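Local coordinates for protein thin, isoform D (Drosophila melanogaster, PDB 6XG7) that probably acts as a RING-type ubiquitin ligase, and whose NHL-repeat beta-propeller, the piece given here, is linked to protein-protein interaction, at residues G184-P189 against V200-S205; N207-I212 against L220-G225. All blocks are in the same frame, centred on the assembly; numbering follows the deposited sequence. Where two conformers were deposited one is given.

Contact 1. Residues G184-P189 against V200-S205; sequences GQLEHP and VIVSDS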
loop_
_atom_site.group_PDB
_atom_site.type_symbol
_atom_site.label_atom_id
_atom_site.label_comp_id
_atom_site.label_asym_id
_atom_site.label_seq_id
_atom_site.Cartn_x
_atom_site.Cartn_y
_atom_site.Cartn_z
ATOM N N GLY A 184 -3.011 12.275 16.141
ATOM C CA GLY A 184 -2.295 11.046 16.422
ATOM C C GLY A 184 -3.154 9.818 16.611
ATOM O O GLY A 184 -2.611 8.740 16.880
ATOM N N GLN A 185 -4.472 9.939 16.503
ATOM C CA GLN A 185 -5.364 8.794 16.602
ATOM C C GLN A 185 -5.768 8.318 15.211
ATOM O O GLN A 185 -5.686 9.055 14.223
ATOM C CB GLN A 185 -6.580 9.145 17.462
ATOM C CG GLN A 185 -6.198 9.395 18.921
ATOM C CD GLN A 185 -7.338 9.899 19.764
ATOM O OE1 GLN A 185 -8.217 10.605 19.275
ATOM N NE2 GLN A 185 -7.321 9.557 21.053
ATOM N N LEU A 186 -6.164 7.051 15.139
ATOM C CA LEU A 186 -6.449 6.396 13.876
ATOM C C LEU A 186 -7.703 5.551 14.003
ATOM O O LEU A 186 -7.990 4.998 15.069
ATOM C CB LEU A 186 -5.284 5.470 13.492
ATOM C CG LEU A 186 -3.903 6.115 13.320
ATOM C CD1 LEU A 186 -2.803 5.043 13.280
ATOM C CD2 LEU A 186 -3.905 6.963 12.047
ATOM N N GLU A 187 -8.460 5.458 12.906
ATOM C CA GLU A 187 -9.651 4.615 12.833
ATOM C C GLU A 187 -9.547 3.762 11.580
ATOM O O GLU A 187 -9.716 4.273 10.469
ATOM C CB GLU A 187 -10.931 5.454 12.814
ATOM C CG GLU A 187 -11.295 6.043 14.144
ATOM C CD GLU A 187 -11.775 4.993 15.123
ATOM O OE1 GLU A 187 -12.144 3.867 14.707
ATOM O OE2 GLU A 187 -11.778 5.300 16.326
ATOM N N HIS A 188 -9.256 2.476 11.769
ATOM C CA HIS A 188 -9.168 1.538 10.654
ATOM C C HIS A 188 -8.120 1.980 9.636
ATOM O O HIS A 188 -8.439 2.071 8.443
ATOM C CB HIS A 188 -10.504 1.410 9.906
ATOM C CG HIS A 188 -11.610 0.786 10.701
ATOM N ND1 HIS A 188 -12.413 -0.213 10.194
ATOM C CD2 HIS A 188 -12.066 1.037 11.950
ATOM C CE1 HIS A 188 -13.309 -0.559 11.100
ATOM N NE2 HIS A 188 -13.121 0.185 12.175
ATOM N N PRO A 189 -6.884 2.258 10.045
ATOM C CA PRO A 189 -5.856 2.613 9.068
ATOM C C PRO A 189 -5.566 1.410 8.185
ATOM O O PRO A 189 -5.507 0.271 8.659
ATOM C CB PRO A 189 -4.654 2.963 9.948
ATOM C CG PRO A 189 -4.836 2.050 11.159
ATOM C CD PRO A 189 -6.322 2.059 11.396
ATOM N N VAL A 200 6.222 9.107 8.166
ATOM C CA VAL A 200 5.370 7.934 8.039
ATOM C C VAL A 200 3.973 8.429 7.689
ATOM O O VAL A 200 3.324 9.125 8.474
ATOM C CB VAL A 200 5.363 7.109 9.331
ATOM C CG1 VAL A 200 4.504 5.878 9.143
ATOM C CG2 VAL A 200 6.776 6.762 9.721
ATOM N N ILE A 201 3.525 8.085 6.489
ATOM C CA ILE A 201 2.295 8.592 5.894
ATOM C C ILE A 201 1.265 7.474 5.972
ATOM O O ILE A 201 1.471 6.403 5.400
ATOM C CB ILE A 201 2.545 9.011 4.438
ATOM C CG1 ILE A 201 3.643 10.081 4.362
ATOM C CG2 ILE A 201 1.246 9.457 3.782
ATOM C CD1 ILE A 201 4.387 10.052 3.036
ATOM N N VAL A 202 0.176 7.710 6.691
ATOM C CA VAL A 202 -0.809 6.678 7.007
ATOM C C VAL A 202 -2.174 7.085 6.471
ATOM O O VAL A 202 -2.641 8.198 6.738
ATOM C CB VAL A 202 -0.885 6.437 8.529
ATOM C CG1 VAL A 202 -1.935 5.363 8.846
ATOM C CG2 VAL A 202 0.497 6.077 9.085
ATOM N N SER A 203 -2.821 6.188 5.725
ATOM C CA SER A 203 -4.202 6.441 5.313
ATOM C C SER A 203 -5.118 6.040 6.460
ATOM O O SER A 203 -5.252 4.862 6.800
ATOM C CB SER A 203 -4.602 5.747 4.015
ATOM O OG SER A 203 -4.485 4.344 4.107
ATOM N N ASP A 204 -5.732 7.045 7.071
ATOM C CA ASP A 204 -6.553 6.894 8.264
ATOM C C ASP A 204 -7.997 6.802 7.785
ATOM O O ASP A 204 -8.760 7.765 7.822
ATOM C CB ASP A 204 -6.301 8.090 9.170
ATOM C CG ASP A 204 -6.998 7.975 10.507
ATOM O OD1 ASP A 204 -7.552 6.889 10.791
ATOM O OD2 ASP A 204 -7.003 8.979 11.263
ATOM N N SER A 205 -8.358 5.607 7.300
ATOM C CA SER A 205 -9.483 5.478 6.377
ATOM C C SER A 205 -10.790 6.004 6.956
ATOM O O SER A 205 -11.496 6.775 6.297
ATOM C CB SER A 205 -9.617 4.032 5.924
ATOM O OG SER A 205 -8.380 3.602 5.389
#

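Contact 2. Residues N207-I212 against L220-G225; sequences NHRIQI and LSTVGG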
loop_
_atom_site.group_PDB
_atom_site.type_symbol
_atom_site.label_atom_id
_atom_site.label_comp_id
_atom_site.label_asym_id
_atom_site.label_seq_id
_atom_site.Cartn_x
_atom_site.Cartn_y
_atom_site.Cartn_z
ATOM N N ASN A 207 -11.368 8.051 9.282
ATOM C CA ASN A 207 -11.332 9.483 9.533
ATOM C C ASN A 207 -11.151 10.304 8.258
ATOM O O ASN A 207 -10.986 11.528 8.333
ATOM C CB ASN A 207 -10.226 9.796 10.526
ATOM C CG ASN A 207 -10.526 9.278 11.913
ATOM O OD1 ASN A 207 -11.686 9.253 12.358
ATOM N ND2 ASN A 207 -9.484 8.856 12.612
ATOM N N HIS A 208 -11.174 9.665 7.088
ATOM C CA HIS A 208 -11.177 10.372 5.805
ATOM C C HIS A 208 -10.004 11.337 5.686
ATOM O O HIS A 208 -10.133 12.454 5.180
ATOM C CB HIS A 208 -12.515 11.081 5.581
ATOM C CG HIS A 208 -13.681 10.185 5.791
ATOM N ND1 HIS A 208 -13.931 9.094 4.986
ATOM C CD2 HIS A 208 -14.666 10.209 6.717
ATOM C CE1 HIS A 208 -15.017 8.479 5.412
ATOM N NE2 HIS A 208 -15.485 9.138 6.459
ATOM N N ARG A 209 -8.835 10.891 6.128
ATOM C CA ARG A 209 -7.673 11.761 6.143
ATOM C C ARG A 209 -6.405 10.927 6.038
ATOM O O ARG A 209 -6.403 9.717 6.274
ATOM C CB ARG A 209 -7.639 12.630 7.414
ATOM C CG ARG A 209 -7.407 11.818 8.688
ATOM C CD ARG A 209 -7.588 12.611 9.950
ATOM N NE ARG A 209 -7.328 11.762 11.108
ATOM C CZ ARG A 209 -7.433 12.171 12.364
ATOM N NH1 ARG A 209 -7.756 13.423 12.629
ATOM N NH2 ARG A 209 -7.197 11.332 13.348
ATOM N N ILE A 210 -5.328 11.600 5.659
ATOM C CA ILE A 210 -3.978 11.066 5.767
ATOM C C ILE A 210 -3.331 11.710 6.986
ATOM O O ILE A 210 -3.433 12.926 7.194
ATOM C CB ILE A 210 -3.168 11.323 4.488
ATOM C CG1 ILE A 210 -3.274 10.125 3.520
ATOM C CG2 ILE A 210 -1.692 11.447 4.792
ATOM C CD1 ILE A 210 -4.639 9.750 3.088
ATOM N N GLN A 211 -2.678 10.906 7.804
ATOM C CA GLN A 211 -1.948 11.415 8.953
ATOM C C GLN A 211 -0.472 11.137 8.749
ATOM O O GLN A 211 -0.090 10.036 8.348
ATOM C CB GLN A 211 -2.444 10.817 10.266
ATOM C CG GLN A 211 -3.746 11.431 10.739
ATOM C CD GLN A 211 -3.862 11.438 12.239
ATOM O OE1 GLN A 211 -4.026 10.393 12.852
ATOM N NE2 GLN A 211 -3.763 12.612 12.841
ATOM N N ILE A 212 0.349 12.142 9.023
ATOM C CA ILE A 212 1.783 12.076 8.778
ATOM C C ILE A 212 2.486 12.213 10.117
ATOM O O ILE A 212 2.247 13.179 10.851
ATOM C CB ILE A 212 2.228 13.152 7.780
ATOM C CG1 ILE A 212 1.423 12.993 6.483
ATOM C CG2 ILE A 212 3.720 13.052 7.505
ATOM C CD1 ILE A 212 1.835 13.944 5.393
ATOM N N LEU A 220 3.052 15.046 12.703
ATOM C CA LEU A 220 3.554 16.210 11.993
ATOM C C LEU A 220 2.447 16.984 11.305
ATOM O O LEU A 220 2.452 18.217 11.347
ATOM C CB LEU A 220 4.583 15.781 10.950
ATOM C CG LEU A 220 5.806 15.077 11.536
ATOM C CD1 LEU A 220 6.715 14.591 10.417
ATOM C CD2 LEU A 220 6.548 16.000 12.488
ATOM N N SER A 221 1.492 16.299 10.684
ATOM C CA SER A 221 0.438 17.006 9.974
ATOM C C SER A 221 -0.659 16.036 9.561
ATOM O O SER A 221 -0.528 14.812 9.665
ATOM C CB SER A 221 0.996 17.715 8.743
ATOM O OG SER A 221 1.384 16.762 7.774
ATOM N N THR A 222 -1.760 16.619 9.120
ATOM C CA THR A 222 -2.891 15.907 8.566
ATOM C C THR A 222 -3.119 16.465 7.175
ATOM O O THR A 222 -2.948 17.668 6.942
ATOM C CB THR A 222 -4.142 16.147 9.414
ATOM O OG1 THR A 222 -3.905 15.676 10.743
ATOM C CG2 THR A 222 -5.339 15.421 8.827
ATOM N N VAL A 223 -3.507 15.594 6.257
ATOM C CA VAL A 223 -3.894 15.990 4.915
ATOM C C VAL A 223 -5.336 15.574 4.721
ATOM O O VAL A 223 -5.689 14.408 4.944
ATOM C CB VAL A 223 -3.002 15.343 3.842
ATOM C CG1 VAL A 223 -3.507 15.737 2.452
ATOM C CG2 VAL A 223 -1.539 15.733 4.049
ATOM N N GLY A 224 -6.163 16.524 4.338
ATOM C CA GLY A 224 -7.508 16.223 3.942
ATOM C C GLY A 224 -8.481 16.094 5.100
ATOM O O GLY A 224 -8.201 16.368 6.276
ATOM N N GLY A 225 -9.658 15.626 4.719
ATOM C CA GLY A 225 -10.816 15.499 5.578
ATOM C C GLY A 225 -11.969 15.072 4.696
ATOM O O GLY A 225 -11.831 14.974 3.476
#

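Contact 1. Residues G184-P189 against V200-S205
With its carboxylate swung anti to the main-chain nitrogen (chi1 -174°), Asp204 reaches across to the chain at Leu186 and Glu187, while Leu186, its CG beside its own nitrogen and anti to the carbonyl carbon (chi1 -59°), crosses that same acid at a slant, its CD2 3.6 Å from Asp204 CG. The one hydrogen bond between 184-189 and 200-205 follows from the reach of the acid: Glu187 N donates to Asp204 OD1 at 2.7 Å, almost straight (173°), and meets the syn lone pair, on the side of the other oxygen. Pro189 and Val202 add an apolar contact: Val202 CG1 lies 3.8 Å from Pro189 CB and also touches CD2 of Leu186. The backbone of Pro189, which has no N-H to give, instead offers a CA-H...O contact, its CA lying 3.3 Å from Ser203 O. At the far end the CB of Ser205 lies 3.4 Å from His188 O; its hydroxyl is bonded to Pro236 O and His190 ND1. OD2 of Asp204 is taken by Arg209 NE, in a salt bridge, and by Asn207 ND2. With donors at both oxygens, the buried carboxylate is probably held ionised and fixed in rotation, a side chain doing the joining work where paired strands would use backbone bonds.

Contact 2. Residues N207-I212 against L220-G225
The two outer strands of a propeller blade, 209-214 and 219-223, form a beta hairpin here; their segments 209-212 and 220-223 run antiparallel (169°), the axes 4.7 Å apart at closest approach. Ile210 and Val223 make a hydrogen-bonded pair through Ile210 N to Val223 O (2.9 Å), the donor in the carbonyl plane, and through the reciprocal Val223 N to Ile210 O. At the other end the pairing is uneven: Ile212 N donates to Ser221 O, while Ile212 O receives both Leu220 N at 2.8 Å and Ser221 N at a longer 3.2 Å, a classic beta bulge. One face carries Ile210, Ile212, Ser221 and Val223. With CG1 beside the main-chain nitrogen (chi1 -56°) and the chain then extended at chi2, Ile212 brings CD1 across to Val223 CG2 at 4.0 Å and alongside Ser221 OG at 3.7 Å. Replacing this isoleucine by an alanine would probably leave Val223 CG2 without its apolar partner and open a gap toward Ile247. Over the other face, beside Gln211, Thr222 CG2 rests on the extended arm of Arg209, 3.8 Å from its CD, while the guanidinium goes on to Asp204. Against the neighbouring strand 199-204, His208 and Arg209 form a G1 beta bulge. Antiparallel pairing with a mostly apolar face turned to the following blade is the usual construction of an NHL beta-propeller.

In the fold
Contacts 1 and 2 belong to one four-stranded blade, and their centres lie about 8 Å apart. Contact 1 joins the first two strands of the blade and is the more buried, its centre about 13 Å from that of the chain; contact 2 joins the last two at about 16 Å, where Leu220 and Thr222 are exposed. Their chemistry differs accordingly. The inner pair, whose first strand bends away before Pro189, relies on one carboxylate and apolar contacts, whereas the outer pair is joined mainly by backbone bonds, broken by one bulge. Strands 199-204 and 209-214, neighbours in the sheet, tie the two together, with a probable backbone hydrogen bond of 2.9 Å from Val202 N to Gln211 O.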